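SusD superfamily protein (Bacteroides vulgatus ATCC 8482, PDB 3JQ0) probably takes part in binding nutrients, perhaps glycans, at the outer membrane as a member of the SusD family. Local coordinates at residues Y364-L369 / E445-Y450; A388-A393 / L435-R440; T185-G190 / E215-A220; Y28-L33 / Y115-R120; G223-T226 / D231-S234. All blocks are in the same frame, centred on the assembly; numbering follows the deposited sequence.

Contact 1. Residues Y364-L369 / E445-Y450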
# COMPACT_ATOMS: atom_id res chain seq x y z
N TYR A 364 10.65 5.56 0.32
CA TYR A 364 11.05 6.91 0.03
C TYR A 364 10.35 7.49 -1.24
O TYR A 364 10.04 8.68 -1.25
CB TYR A 364 12.56 7.05 -0.06
CG TYR A 364 13.02 8.48 -0.09
CD1 TYR A 364 12.86 9.29 1.01
CD2 TYR A 364 13.62 9.04 -1.20
CE1 TYR A 364 13.27 10.61 0.99
CE2 TYR A 364 14.06 10.35 -1.22
CZ TYR A 364 13.88 11.13 -0.12
OH TYR A 364 14.27 12.45 -0.09
N ALA A 365 10.08 6.68 -2.27
CA ALA A 365 9.34 7.23 -3.42
C ALA A 365 7.98 7.75 -2.98
O ALA A 365 7.44 8.66 -3.61
CB ALA A 365 9.19 6.21 -4.53
N ASP A 366 7.37 7.11 -1.98
CA ASP A 366 6.06 7.53 -1.44
C ASP A 366 6.22 8.90 -0.78
O ASP A 366 5.41 9.80 -1.03
CB ASP A 366 5.58 6.43 -0.46
CG ASP A 366 4.14 6.51 -0.03
OD1 ASP A 366 3.38 7.36 -0.55
OD2 ASP A 366 3.78 5.67 0.81
N CYS A 367 7.26 9.08 0.03
CA CYS A 367 7.57 10.40 0.60
C CYS A 367 7.61 11.44 -0.54
O CYS A 367 6.99 12.48 -0.46
CB CYS A 367 8.90 10.31 1.35
SG CYS A 367 9.52 11.90 1.93
N LEU A 368 8.41 11.18 -1.55
CA LEU A 368 8.57 12.17 -2.62
C LEU A 368 7.26 12.50 -3.32
O LEU A 368 6.98 13.67 -3.60
CB LEU A 368 9.63 11.70 -3.64
CG LEU A 368 11.06 11.61 -3.12
CD1 LEU A 368 11.98 11.17 -4.30
CD2 LEU A 368 11.53 12.93 -2.48
N LEU A 369 6.47 11.48 -3.65
CA LEU A 369 5.25 11.73 -4.40
C LEU A 369 4.16 12.39 -3.55
O LEU A 369 3.35 13.15 -4.09
CB LEU A 369 4.78 10.46 -5.12
CG LEU A 369 5.76 10.01 -6.23
CD1 LEU A 369 5.29 8.66 -6.78
CD2 LEU A 369 5.91 11.06 -7.37
N GLU A 445 0.90 -2.54 -3.77
CA GLU A 445 1.34 -1.95 -2.52
C GLU A 445 0.23 -1.24 -1.77
O GLU A 445 0.48 -0.66 -0.72
CB GLU A 445 2.57 -1.06 -2.70
CG GLU A 445 3.83 -1.84 -3.08
CD GLU A 445 4.99 -0.91 -3.34
OE1 GLU A 445 5.57 -0.46 -2.32
OE2 GLU A 445 5.35 -0.69 -4.52
N GLY A 446 -1.00 -1.30 -2.26
CA GLY A 446 -2.11 -0.82 -1.42
C GLY A 446 -2.37 0.69 -1.42
O GLY A 446 -2.81 1.22 -0.41
N LYS A 447 -2.12 1.35 -2.54
CA LYS A 447 -2.20 2.81 -2.61
C LYS A 447 -3.32 3.40 -3.48
O LYS A 447 -3.84 4.45 -3.13
CB LYS A 447 -0.89 3.42 -3.09
CG LYS A 447 0.34 2.91 -2.33
CD LYS A 447 0.28 3.09 -0.81
CE LYS A 447 1.55 2.64 -0.14
NZ LYS A 447 1.50 2.71 1.37
N ARG A 448 -3.66 2.77 -4.61
CA ARG A 448 -4.44 3.43 -5.64
C ARG A 448 -5.81 3.87 -5.19
O ARG A 448 -6.26 4.97 -5.60
CB ARG A 448 -4.53 2.50 -6.87
CG ARG A 448 -5.39 2.99 -8.01
CD ARG A 448 -4.89 4.24 -8.70
NE ARG A 448 -5.62 4.42 -9.94
CZ ARG A 448 -5.38 5.41 -10.80
NH1 ARG A 448 -4.51 6.37 -10.53
NH2 ARG A 448 -6.01 5.43 -11.97
N TRP A 449 -6.54 3.03 -4.45
CA TRP A 449 -7.85 3.44 -3.95
C TRP A 449 -7.76 4.60 -2.98
O TRP A 449 -8.52 5.57 -3.07
CB TRP A 449 -8.58 2.23 -3.38
CG TRP A 449 -9.85 2.57 -2.63
CD1 TRP A 449 -10.00 2.58 -1.28
CD2 TRP A 449 -11.14 2.92 -3.19
NE1 TRP A 449 -11.29 2.89 -0.93
CE2 TRP A 449 -12.02 3.09 -2.07
CE3 TRP A 449 -11.63 3.06 -4.47
CZ2 TRP A 449 -13.34 3.44 -2.25
CZ3 TRP A 449 -12.95 3.39 -4.65
CH2 TRP A 449 -13.79 3.57 -3.52
N TYR A 450 -6.82 4.55 -2.06
CA TYR A 450 -6.63 5.65 -1.13
C TYR A 450 -6.23 6.92 -1.88
O TYR A 450 -6.63 8.01 -1.46
CB TYR A 450 -5.64 5.26 -0.05
CG TYR A 450 -6.12 4.33 1.02
CD1 TYR A 450 -7.42 4.37 1.50
CD2 TYR A 450 -5.25 3.48 1.69
CE1 TYR A 450 -7.82 3.62 2.58
CE2 TYR A 450 -5.66 2.72 2.74
CZ TYR A 450 -6.92 2.82 3.25
OH TYR A 450 -7.34 2.13 4.37
O HOH W 1 1.22 5.45 1.49

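Contact 2. Residues A388-A393 / L435-R440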
# COMPACT_ATOMS: atom_id res chain seq x y z
N ALA A 388 12.52 12.88 -9.92
CA ALA A 388 13.44 11.99 -9.19
C ALA A 388 12.91 10.55 -9.32
O ALA A 388 13.67 9.62 -9.56
CB ALA A 388 13.54 12.41 -7.72
N VAL A 389 11.61 10.36 -9.14
CA VAL A 389 10.97 9.07 -9.25
C VAL A 389 11.05 8.54 -10.69
O VAL A 389 11.39 7.36 -10.94
CB VAL A 389 9.57 9.06 -8.67
CG1 VAL A 389 8.89 7.72 -8.90
CG2 VAL A 389 9.60 9.41 -7.20
N ARG A 390 10.75 9.39 -11.67
CA ARG A 390 10.85 8.97 -13.07
C ARG A 390 12.26 8.62 -13.48
O ARG A 390 12.48 7.63 -14.17
CB ARG A 390 10.28 10.04 -14.02
CG ARG A 390 8.80 10.26 -13.88
CD ARG A 390 8.23 11.23 -14.89
NE ARG A 390 6.79 11.32 -14.74
CZ ARG A 390 6.00 12.01 -15.54
NH1 ARG A 390 6.51 12.67 -16.57
NH2 ARG A 390 4.72 12.14 -15.28
N GLU A 391 13.24 9.42 -13.05
CA GLU A 391 14.62 9.14 -13.44
C GLU A 391 15.02 7.76 -12.94
O GLU A 391 15.72 7.01 -13.61
CB GLU A 391 15.56 10.23 -12.91
CG GLU A 391 16.99 9.96 -13.28
CD GLU A 391 17.96 11.11 -12.96
OE1 GLU A 391 17.50 12.22 -12.66
OE2 GLU A 391 19.19 10.91 -13.07
N ARG A 392 14.59 7.39 -11.72
CA ARG A 392 14.90 6.07 -11.18
C ARG A 392 14.22 4.98 -12.01
O ARG A 392 14.80 3.91 -12.22
CB ARG A 392 14.54 6.01 -9.72
CG ARG A 392 14.99 4.70 -9.02
CD ARG A 392 13.96 3.56 -8.99
NE ARG A 392 12.75 3.86 -8.25
CZ ARG A 392 12.69 3.91 -6.92
NH1 ARG A 392 13.77 3.68 -6.18
NH2 ARG A 392 11.56 4.20 -6.33
N ALA A 393 13.00 5.20 -12.45
CA ALA A 393 12.20 4.23 -13.22
C ALA A 393 12.81 3.95 -14.58
O ALA A 393 12.84 2.79 -15.02
CB ALA A 393 10.76 4.71 -13.38
N LEU A 435 -1.10 11.26 -9.68
CA LEU A 435 -1.89 10.02 -9.64
C LEU A 435 -1.27 8.98 -10.58
O LEU A 435 -1.15 7.82 -10.20
CB LEU A 435 -3.34 10.25 -10.02
CG LEU A 435 -4.20 10.96 -8.99
CD1 LEU A 435 -5.59 11.15 -9.60
CD2 LEU A 435 -4.30 10.20 -7.67
N LYS A 436 -0.90 9.39 -11.78
CA LYS A 436 -0.31 8.47 -12.76
C LYS A 436 0.98 7.92 -12.23
O LYS A 436 1.27 6.73 -12.35
CB LYS A 436 -0.13 9.23 -14.07
CG LYS A 436 0.68 8.47 -15.14
CD LYS A 436 0.68 9.17 -16.50
CE LYS A 436 1.46 10.46 -16.52
NZ LYS A 436 1.32 11.16 -17.85
N GLU A 437 1.80 8.79 -11.64
CA GLU A 437 3.11 8.37 -11.14
C GLU A 437 2.93 7.35 -10.02
O GLU A 437 3.65 6.33 -9.98
CB GLU A 437 3.95 9.55 -10.70
CG GLU A 437 5.43 9.21 -10.64
CD GLU A 437 6.01 8.91 -12.01
OE1 GLU A 437 5.53 9.51 -13.01
OE2 GLU A 437 6.92 8.06 -12.09
N ARG A 438 2.00 7.60 -9.10
CA ARG A 438 1.75 6.68 -8.02
C ARG A 438 1.19 5.36 -8.51
O ARG A 438 1.51 4.29 -7.95
CB ARG A 438 0.83 7.30 -6.95
CG ARG A 438 1.48 8.42 -6.18
CD ARG A 438 0.58 8.94 -5.07
NE ARG A 438 0.36 8.02 -4.01
CZ ARG A 438 1.20 7.75 -3.04
NH1 ARG A 438 2.39 8.32 -2.98
NH2 ARG A 438 0.84 6.90 -2.07
N LEU A 439 0.37 5.39 -9.55
CA LEU A 439 -0.17 4.17 -10.13
C LEU A 439 0.99 3.28 -10.64
O LEU A 439 1.06 2.10 -10.35
CB LEU A 439 -1.19 4.49 -11.24
CG LEU A 439 -1.75 3.30 -12.01
CD1 LEU A 439 -2.34 2.22 -11.15
CD2 LEU A 439 -2.70 3.80 -13.06
N ARG A 440 1.87 3.90 -11.41
CA ARG A 440 3.02 3.20 -11.95
C ARG A 440 3.95 2.70 -10.87
O ARG A 440 4.58 1.63 -11.04
CB ARG A 440 3.77 4.14 -12.93
CG ARG A 440 3.00 4.38 -14.22
CD ARG A 440 3.69 5.37 -15.12
NE ARG A 440 3.00 5.45 -16.41
CZ ARG A 440 3.16 6.41 -17.31
NH1 ARG A 440 3.87 7.48 -17.05
NH2 ARG A 440 2.53 6.28 -18.47
O HOH W 2 3.23 10.51 -13.87

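Contact 3. Residues T185-G190 / E215-A220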
# COMPACT_ATOMS: atom_id res chain seq x y z
N THR A 185 6.15 7.84 11.64
CA THR A 185 5.18 8.80 12.18
C THR A 185 5.09 10.05 11.27
O THR A 185 3.97 10.54 11.05
CB THR A 185 5.52 9.20 13.62
OG1 THR A 185 5.24 8.05 14.40
CG2 THR A 185 4.65 10.37 14.10
N GLN A 186 6.19 10.58 10.76
CA GLN A 186 6.11 11.74 9.87
C GLN A 186 5.40 11.42 8.54
O GLN A 186 4.64 12.24 8.07
CB GLN A 186 7.47 12.37 9.63
CG GLN A 186 8.09 12.93 10.90
CD GLN A 186 7.23 14.00 11.53
OE1 GLN A 186 6.91 15.02 10.89
NE2 GLN A 186 6.85 13.78 12.78
N MSE A 187 5.61 10.21 7.99
CA MSE A 187 4.86 9.80 6.81
C MSE A 187 3.37 9.79 7.11
O MSE A 187 2.55 10.32 6.34
CB MSE A 187 5.29 8.39 6.37
CG MSE A 187 6.57 8.31 5.55
SE MSE A 187 6.51 9.29 3.88
CE MSE A 187 5.11 8.37 3.00
N LEU A 188 2.97 9.15 8.20
CA LEU A 188 1.57 9.05 8.57
C LEU A 188 1.00 10.45 8.83
O LEU A 188 -0.12 10.77 8.43
CB LEU A 188 1.43 8.19 9.81
CG LEU A 188 0.03 8.15 10.43
CD1 LEU A 188 -1.00 7.57 9.47
CD2 LEU A 188 0.07 7.36 11.74
N LYS A 189 1.78 11.30 9.47
CA LYS A 189 1.36 12.70 9.71
C LYS A 189 1.07 13.41 8.38
O LYS A 189 0.05 14.09 8.23
CB LYS A 189 2.43 13.41 10.51
CG LYS A 189 2.03 14.84 10.90
CD LYS A 189 3.06 15.51 11.77
CE LYS A 189 2.62 16.86 12.27
NZ LYS A 189 3.71 17.53 13.07
N GLY A 190 1.96 13.25 7.42
CA GLY A 190 1.73 13.86 6.12
C GLY A 190 0.45 13.33 5.49
O GLY A 190 -0.37 14.12 4.96
N GLU A 215 8.76 16.52 4.44
CA GLU A 215 10.14 17.04 4.45
C GLU A 215 10.92 16.44 5.61
O GLU A 215 12.09 16.10 5.48
CB GLU A 215 10.15 18.55 4.47
CG GLU A 215 9.64 19.25 3.24
CD GLU A 215 10.54 19.23 2.04
OE1 GLU A 215 11.58 18.51 2.04
OE2 GLU A 215 10.17 19.94 1.04
N ASN A 216 10.26 16.32 6.76
CA ASN A 216 10.93 15.76 7.94
C ASN A 216 11.39 14.32 7.78
O ASN A 216 12.36 13.91 8.38
CB ASN A 216 10.07 15.85 9.18
CG ASN A 216 10.02 17.20 9.78
OD1 ASN A 216 10.84 18.08 9.52
ND2 ASN A 216 9.00 17.38 10.61
N VAL A 217 10.67 13.57 6.95
CA VAL A 217 11.09 12.18 6.67
C VAL A 217 12.54 12.11 6.18
O VAL A 217 13.28 11.16 6.51
CB VAL A 217 10.11 11.55 5.63
CG1 VAL A 217 10.63 10.21 5.11
CG2 VAL A 217 8.71 11.44 6.21
N LYS A 218 12.97 13.14 5.46
CA LYS A 218 14.31 13.23 4.94
C LYS A 218 15.38 13.30 6.01
O LYS A 218 16.57 13.10 5.72
CB LYS A 218 14.44 14.42 4.00
CG LYS A 218 13.46 14.42 2.81
CD LYS A 218 13.63 15.64 1.96
CE LYS A 218 12.81 15.66 0.73
NZ LYS A 218 12.89 16.95 0.03
N LYS A 219 14.99 13.58 7.25
CA LYS A 219 15.94 13.55 8.40
C LYS A 219 16.43 12.15 8.71
O LYS A 219 17.45 11.98 9.39
CB LYS A 219 15.27 14.11 9.66
CG LYS A 219 14.99 15.59 9.59
CD LYS A 219 14.17 16.07 10.78
CE LYS A 219 13.90 17.59 10.82
NZ LYS A 219 13.97 18.31 9.49
N ALA A 220 15.68 11.13 8.31
CA ALA A 220 16.12 9.77 8.49
C ALA A 220 17.10 9.40 7.34
O ALA A 220 17.22 10.07 6.32
CB ALA A 220 14.93 8.83 8.55

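Contact 4. Residues Y28-L33 / Y115-R120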
# COMPACT_ATOMS: atom_id res chain seq x y z
N TYR A 28 -2.24 -8.09 4.48
CA TYR A 28 -3.17 -8.37 3.41
C TYR A 28 -4.37 -7.40 3.46
O TYR A 28 -4.77 -6.83 2.45
CB TYR A 28 -3.61 -9.83 3.48
CG TYR A 28 -4.61 -10.22 2.43
CD1 TYR A 28 -4.42 -9.95 1.11
CD2 TYR A 28 -5.76 -10.92 2.79
CE1 TYR A 28 -5.35 -10.34 0.15
CE2 TYR A 28 -6.67 -11.32 1.88
CZ TYR A 28 -6.48 -11.02 0.53
OH TYR A 28 -7.41 -11.43 -0.41
N ASN A 29 -4.96 -7.24 4.66
CA ASN A 29 -6.06 -6.27 4.78
C ASN A 29 -5.65 -4.87 4.40
O ASN A 29 -6.46 -4.16 3.78
CB ASN A 29 -6.64 -6.29 6.18
CG ASN A 29 -7.55 -7.45 6.45
OD1 ASN A 29 -7.92 -8.20 5.56
ND2 ASN A 29 -7.94 -7.59 7.72
N PHE A 30 -4.44 -4.43 4.69
CA PHE A 30 -4.01 -3.09 4.28
C PHE A 30 -4.01 -2.99 2.77
O PHE A 30 -4.38 -1.96 2.21
CB PHE A 30 -2.63 -2.72 4.86
CG PHE A 30 -2.55 -2.74 6.36
CD1 PHE A 30 -3.65 -2.40 7.18
CD2 PHE A 30 -1.37 -3.09 7.00
CE1 PHE A 30 -3.55 -2.45 8.57
CE2 PHE A 30 -1.28 -3.13 8.39
CZ PHE A 30 -2.38 -2.83 9.17
N PHE A 31 -3.53 -4.03 2.07
CA PHE A 31 -3.62 -4.09 0.63
C PHE A 31 -5.06 -3.97 0.15
O PHE A 31 -5.38 -3.17 -0.72
CB PHE A 31 -2.96 -5.35 0.09
CG PHE A 31 -3.30 -5.68 -1.33
CD1 PHE A 31 -2.77 -4.93 -2.39
CD2 PHE A 31 -4.20 -6.70 -1.59
CE1 PHE A 31 -3.14 -5.29 -3.70
CE2 PHE A 31 -4.56 -7.03 -2.89
CZ PHE A 31 -4.03 -6.31 -3.93
N LEU A 32 -5.94 -4.80 0.72
CA LEU A 32 -7.32 -4.82 0.27
C LEU A 32 -8.02 -3.48 0.46
O LEU A 32 -8.83 -3.06 -0.38
CB LEU A 32 -8.13 -5.90 1.00
CG LEU A 32 -7.77 -7.38 0.71
CD1 LEU A 32 -8.69 -8.27 1.57
CD2 LEU A 32 -7.83 -7.71 -0.77
N LEU A 33 -7.74 -2.82 1.59
CA LEU A 33 -8.37 -1.55 1.87
C LEU A 33 -7.84 -0.47 0.95
O LEU A 33 -8.61 0.46 0.60
CB LEU A 33 -8.09 -1.14 3.34
CG LEU A 33 -8.83 -1.98 4.38
CD1 LEU A 33 -8.34 -1.58 5.77
CD2 LEU A 33 -10.33 -1.81 4.27
N TYR A 115 -6.09 3.60 13.27
CA TYR A 115 -7.25 4.45 13.22
C TYR A 115 -7.39 5.19 11.90
O TYR A 115 -8.52 5.48 11.47
CB TYR A 115 -7.34 5.42 14.40
CG TYR A 115 -7.96 4.77 15.64
CD1 TYR A 115 -9.30 4.47 15.67
CD2 TYR A 115 -7.19 4.41 16.73
CE1 TYR A 115 -9.87 3.83 16.77
CE2 TYR A 115 -7.74 3.83 17.85
CZ TYR A 115 -9.08 3.54 17.88
OH TYR A 115 -9.69 2.90 18.95
N PHE A 116 -6.27 5.49 11.21
CA PHE A 116 -6.33 6.18 9.92
C PHE A 116 -6.82 5.24 8.80
O PHE A 116 -7.57 5.68 7.92
CB PHE A 116 -4.99 6.83 9.62
CG PHE A 116 -4.97 7.69 8.38
CD1 PHE A 116 -5.90 8.70 8.17
CD2 PHE A 116 -3.99 7.49 7.41
CE1 PHE A 116 -5.86 9.48 7.06
CE2 PHE A 116 -3.96 8.29 6.28
CZ PHE A 116 -4.89 9.31 6.11
N HIS A 117 -6.48 3.95 8.84
CA HIS A 117 -7.15 2.97 7.98
C HIS A 117 -8.64 2.93 8.27
O HIS A 117 -9.49 2.89 7.38
CB HIS A 117 -6.56 1.58 8.13
CG HIS A 117 -5.30 1.35 7.36
ND1 HIS A 117 -5.24 1.29 5.99
CD2 HIS A 117 -4.06 1.06 7.82
CE1 HIS A 117 -3.99 1.02 5.64
NE2 HIS A 117 -3.25 0.90 6.73
N LEU A 118 -8.99 2.89 9.56
CA LEU A 118 -10.41 2.83 9.95
C LEU A 118 -11.20 4.05 9.47
O LEU A 118 -12.29 3.94 8.96
CB LEU A 118 -10.57 2.64 11.48
CG LEU A 118 -10.07 1.30 12.06
CD1 LEU A 118 -10.13 1.32 13.58
CD2 LEU A 118 -10.91 0.16 11.50
N LEU A 119 -10.60 5.24 9.64
CA LEU A 119 -11.27 6.49 9.22
C LEU A 119 -11.57 6.47 7.72
O LEU A 119 -12.67 6.77 7.30
CB LEU A 119 -10.35 7.67 9.51
CG LEU A 119 -10.88 9.01 9.03
CD1 LEU A 119 -12.13 9.47 9.77
CD2 LEU A 119 -9.78 10.06 9.09
N ARG A 120 -10.56 6.12 6.91
CA ARG A 120 -10.71 6.16 5.46
C ARG A 120 -11.63 5.07 4.93
O ARG A 120 -12.21 5.21 3.86
CB ARG A 120 -9.33 6.09 4.80
CG ARG A 120 -8.45 7.31 5.06
CD ARG A 120 -7.11 7.17 4.37
NE ARG A 120 -6.29 6.19 5.06
CZ ARG A 120 -5.10 5.80 4.61
NH1 ARG A 120 -4.62 6.29 3.48
NH2 ARG A 120 -4.42 4.88 5.28

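Contact 5. Residues G223-T226 / D231-S234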
# COMPACT_ATOMS: atom_id res chain seq x y z
N GLY A 223 16.57 7.16 1.09
CA GLY A 223 16.76 7.67 -0.24
C GLY A 223 16.28 6.62 -1.22
O GLY A 223 15.93 5.48 -0.84
N LEU A 224 16.26 6.99 -2.49
CA LEU A 224 15.82 6.03 -3.51
C LEU A 224 16.90 4.96 -3.78
O LEU A 224 18.10 5.27 -3.86
CB LEU A 224 15.53 6.72 -4.83
CG LEU A 224 14.39 7.73 -4.87
CD1 LEU A 224 14.25 8.38 -6.24
CD2 LEU A 224 13.07 7.08 -4.43
N VAL A 225 16.47 3.73 -3.92
CA VAL A 225 17.32 2.66 -4.48
C VAL A 225 17.40 2.92 -5.99
O VAL A 225 16.39 2.84 -6.71
CB VAL A 225 16.72 1.28 -4.18
CG1 VAL A 225 17.42 0.20 -5.03
CG2 VAL A 225 16.82 0.90 -2.72
N THR A 226 18.57 3.28 -6.50
CA THR A 226 18.70 3.66 -7.91
C THR A 226 19.14 2.55 -8.82
O THR A 226 18.93 2.64 -10.00
CB THR A 226 19.62 4.87 -8.04
OG1 THR A 226 20.86 4.50 -7.48
CG2 THR A 226 19.00 6.09 -7.37
N ASP A 231 15.37 -4.01 -7.49
CA ASP A 231 16.19 -4.14 -6.30
C ASP A 231 15.52 -3.57 -5.04
O ASP A 231 15.94 -3.89 -3.95
CB ASP A 231 17.55 -3.52 -6.53
CG ASP A 231 18.35 -4.27 -7.56
OD1 ASP A 231 18.34 -5.53 -7.62
OD2 ASP A 231 19.02 -3.60 -8.39
N ILE A 232 14.52 -2.69 -5.20
CA ILE A 232 13.79 -2.20 -4.05
C ILE A 232 13.17 -3.37 -3.28
O ILE A 232 13.15 -3.41 -2.05
CB ILE A 232 12.65 -1.24 -4.48
CG1 ILE A 232 13.19 -0.01 -5.21
CG2 ILE A 232 11.82 -0.84 -3.30
CD1 ILE A 232 12.05 0.71 -5.94
N PHE A 233 12.62 -4.31 -4.04
CA PHE A 233 11.74 -5.34 -3.50
C PHE A 233 12.39 -6.68 -3.28
O PHE A 233 11.75 -7.61 -2.73
CB PHE A 233 10.53 -5.54 -4.44
CG PHE A 233 9.84 -4.25 -4.80
CD1 PHE A 233 9.04 -3.60 -3.85
CD2 PHE A 233 10.02 -3.67 -6.03
CE1 PHE A 233 8.44 -2.41 -4.16
CE2 PHE A 233 9.45 -2.43 -6.31
CZ PHE A 233 8.65 -1.82 -5.36
N SER A 234 13.63 -6.86 -3.72
CA SER A 234 14.21 -8.17 -3.74
C SER A 234 14.43 -8.75 -2.35
O SER A 234 14.77 -8.07 -1.37
CB SER A 234 15.51 -8.19 -4.48
OG SER A 234 16.46 -7.48 -3.71

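Contact 1. Residues Y364-L369 / E445-Y450
Asp366 and Lys447 reach for each other from opposite directions, across backbones whose nearest CA atoms, those of these two residues, lie 9.6 Å apart. Their charges make only a long salt bridge, Asp366 OD2 to Lys447 NZ at 3.8 Å. The separation suits a mediator: water 1 donates to Asp366 OD2 over 2.7 Å and accepts from Lys447 NZ over 2.8 Å, so the pair is joined mainly through solvent. With CG anti to the backbone N (chi1 -167°), the aspartate carboxylate stands out from the first turn of helix 364-377, while the lysine, bent at chi2, comes from the loop just ahead of helix 448-455. The two sides differ in firmness. Asp366 is buried: its OD1 binds Arg438 in a salt bridge and also Gln370, and Met187 packs against the side chain. The lysine side is looser and partly exposed, with NZ held further by the carbonyl of Ile361. The two segments bury just 53 Å² against each other, all of it from these two side chains. A water-bridged ion pair here links the first turn of helix 364-377 to the loop that leads into helix 448-455, within the mostly alpha-helical SusD fold.

Contact 2. Residues A388-A393 / L435-R440
Arg390 and Glu437 join helix 383-394 to helix 430-441, two packed helices of the RagB/SusD portion of the fold. The short segments run in broadly the same direction, at 37° with their axes 11.3 Å apart, and a buried salt bridge spans the space. Arg390 NE donates to Glu437 OE1 at 2.8 Å with an N-H...O angle of 161°. The oxygen lies near the guanidinium plane at its edge, but the nitrogen approaches from well above the carboxylate plane. The same OE1 accepts a second bond, 2.7 Å long, from water 2, and that water accepts from Arg390 NH2 at 2.6 Å, closing a small ring of polar contacts. OE2 of the glutamate has a charge partner of its own in Arg315, so both carboxylate oxygens are satisfied. On the arginine, NH2 also bonds Asp426. That aspartate takes Lys436 NZ too, while the carbonyl of Lys424 holds the lysine further, which probably eases the 4.4 Å approach of Arg390 NH2 to Lys436 NZ. The bend of Glu437 at chi2 (66°) lays the carboxylate along the extended aliphatic part of Arg390, whose CG sits 3.4 Å from Glu437 OE2. That oxygen also meets an apolar neighbour, Val389 CG1, at 3.8 Å.

Contact 3. Residues T185-G190 / E215-A220
Asn216 ND2 donates to Gln186 OE1 across 3.2 Å in a nearly straight bond, the N-H...O angle being 173°. The acceptor lies in the amide plane of Asn216, whereas the donor stands well above the carbonyl plane of Gln186, and the two amides are turned 55° from each other. Gln186 CG, anti to the carbonyl carbon (chi1 -64°), packs 3.9 Å from Asn216 CB, and the bend at chi2 turns the amide so that OE1 meets ND2. Its NE2 binds Glu164, which also takes the ammonium of Lys189, so both ends of the glutamine amide are used. Asn216 OD1 is engaged in turn by Lys219 NZ at 3.1 Å. The asparagine thus ties the C-terminal part of helix 204-217 back to the preceding helix 182-199, and the two pack as a helical hairpin, consistent with the TPR-like character of this family. Replacing Asn216 with an alanine would probably leave Gln186 OE1 without this donor and set the Lys219 ammonium free to swing. Beside the amide pair the contact is apolar. Val217 CG2 nestles against Gln186 CB at 3.8 Å and equally close to CG of selenomethionine Met187, whose selenium lies 3.9 Å from the same methyl. From Val217 the backbone enters a type I beta turn to Ala220, while Lys218 NZ forms a salt bridge with Glu215 OE1 at 2.9 Å.

Contact 4. Residues Y28-L33 / Y115-R120
Leu33 and His117 mark the nearest backbone approach of segments 28-33 and 115-120, which lie on helices 27-34 and 97-122, their CA atoms 7.7 Å apart. Both belong to the N-terminal half of the alpha-helical SusD fold, in a family related to TPR proteins. His117 makes most of the contact: with CG anti to the carbonyl carbon (chi1 -81°), its ring is turned out to Phe30. The two rings lie nearly parallel, within 5°, with centroids 4.5 Å apart, but are slid apart and barely overlap. Phe30 CD1 sits over one face of the imidazole toward its rim, 3.4 Å from His117 NE2. Leu33 CD1 adds a looser touch, 4.2 Å from His117 ND1. Arg120 NH2 lies over the rim of the opposite imidazole face. Both ring nitrogens have hydrogen-bonding partners beyond the two segments, ND1 with the hydroxyl of Tyr450 and NE2 with that of Tyr113, which probably fixes the ring's rotation. A leucine in place of His117 would lose these polar links and is likely to leave the hydroxyls of Tyr450 and Tyr113 without one mate each, besides removing the flat surface against Phe30. Arg120 is itself steadied within its helix. Its NE lies over the centre of the Phe116 ring and donates to Phe116 O at 3.2 Å, from the face of that carbonyl opposite to the one reached by Arg120 N.

Contact 5. Residues G223-T226 / D231-S234
The loop that follows helix 204-217 folds back on the short, weakly bonded helix 229-233, bringing Val225 against Asp231 and Ile232. The backbones are close, with Val225 CA 6.0 Å from Ile232 CA, and apolar side-chain contact does the joining. Val225 CB packs on Ile232 CG1 at 3.9 Å. Its CG1 methyl, placed anti to the backbone N (chi1 167°), reaches Asp231 CB at 4.0 Å, so only the aliphatic stem of the aspartate takes part. The acidic end is occupied elsewhere: OD2 is hydrogen-bonded to the hydroxyls of Ser227 and Ser228 in the intervening turn. Val225 N is hydrogen-bonded to Glu242 and its O to Arg392. The second of these bonds joins the loop to helix 383-394, where Arg392 also touches Ile232. The other branch of the isoleucine turns to its chain neighbour, CG2 lying 3.8 Å above the plane of the Phe233 ring, over its centre.

How the contacts relate
Contacts 2 to 5 are buried and contact 1 partly so, although it lies nearest the middle of the chain. Contacts 2 and 4 pair helices, contact 3 a helix with the end of the next and the turn after it, and contact 5 closes a short loop locally. Their chemistry differs without following burial: charged and water-assisted in contacts 1 and 2, amide-based with an apolar part beside it in contact 3, aromatic in contact 4 and purely apolar in contact 5. Contact 2 is nested along the chain inside the loop closed by contact 1, and the Asp366-Arg438 salt bridge connects them. Contact 1 also touches the other three: Met187 packs on Cys367, Tyr450 meets His117, and Leu224 lies against Ala365.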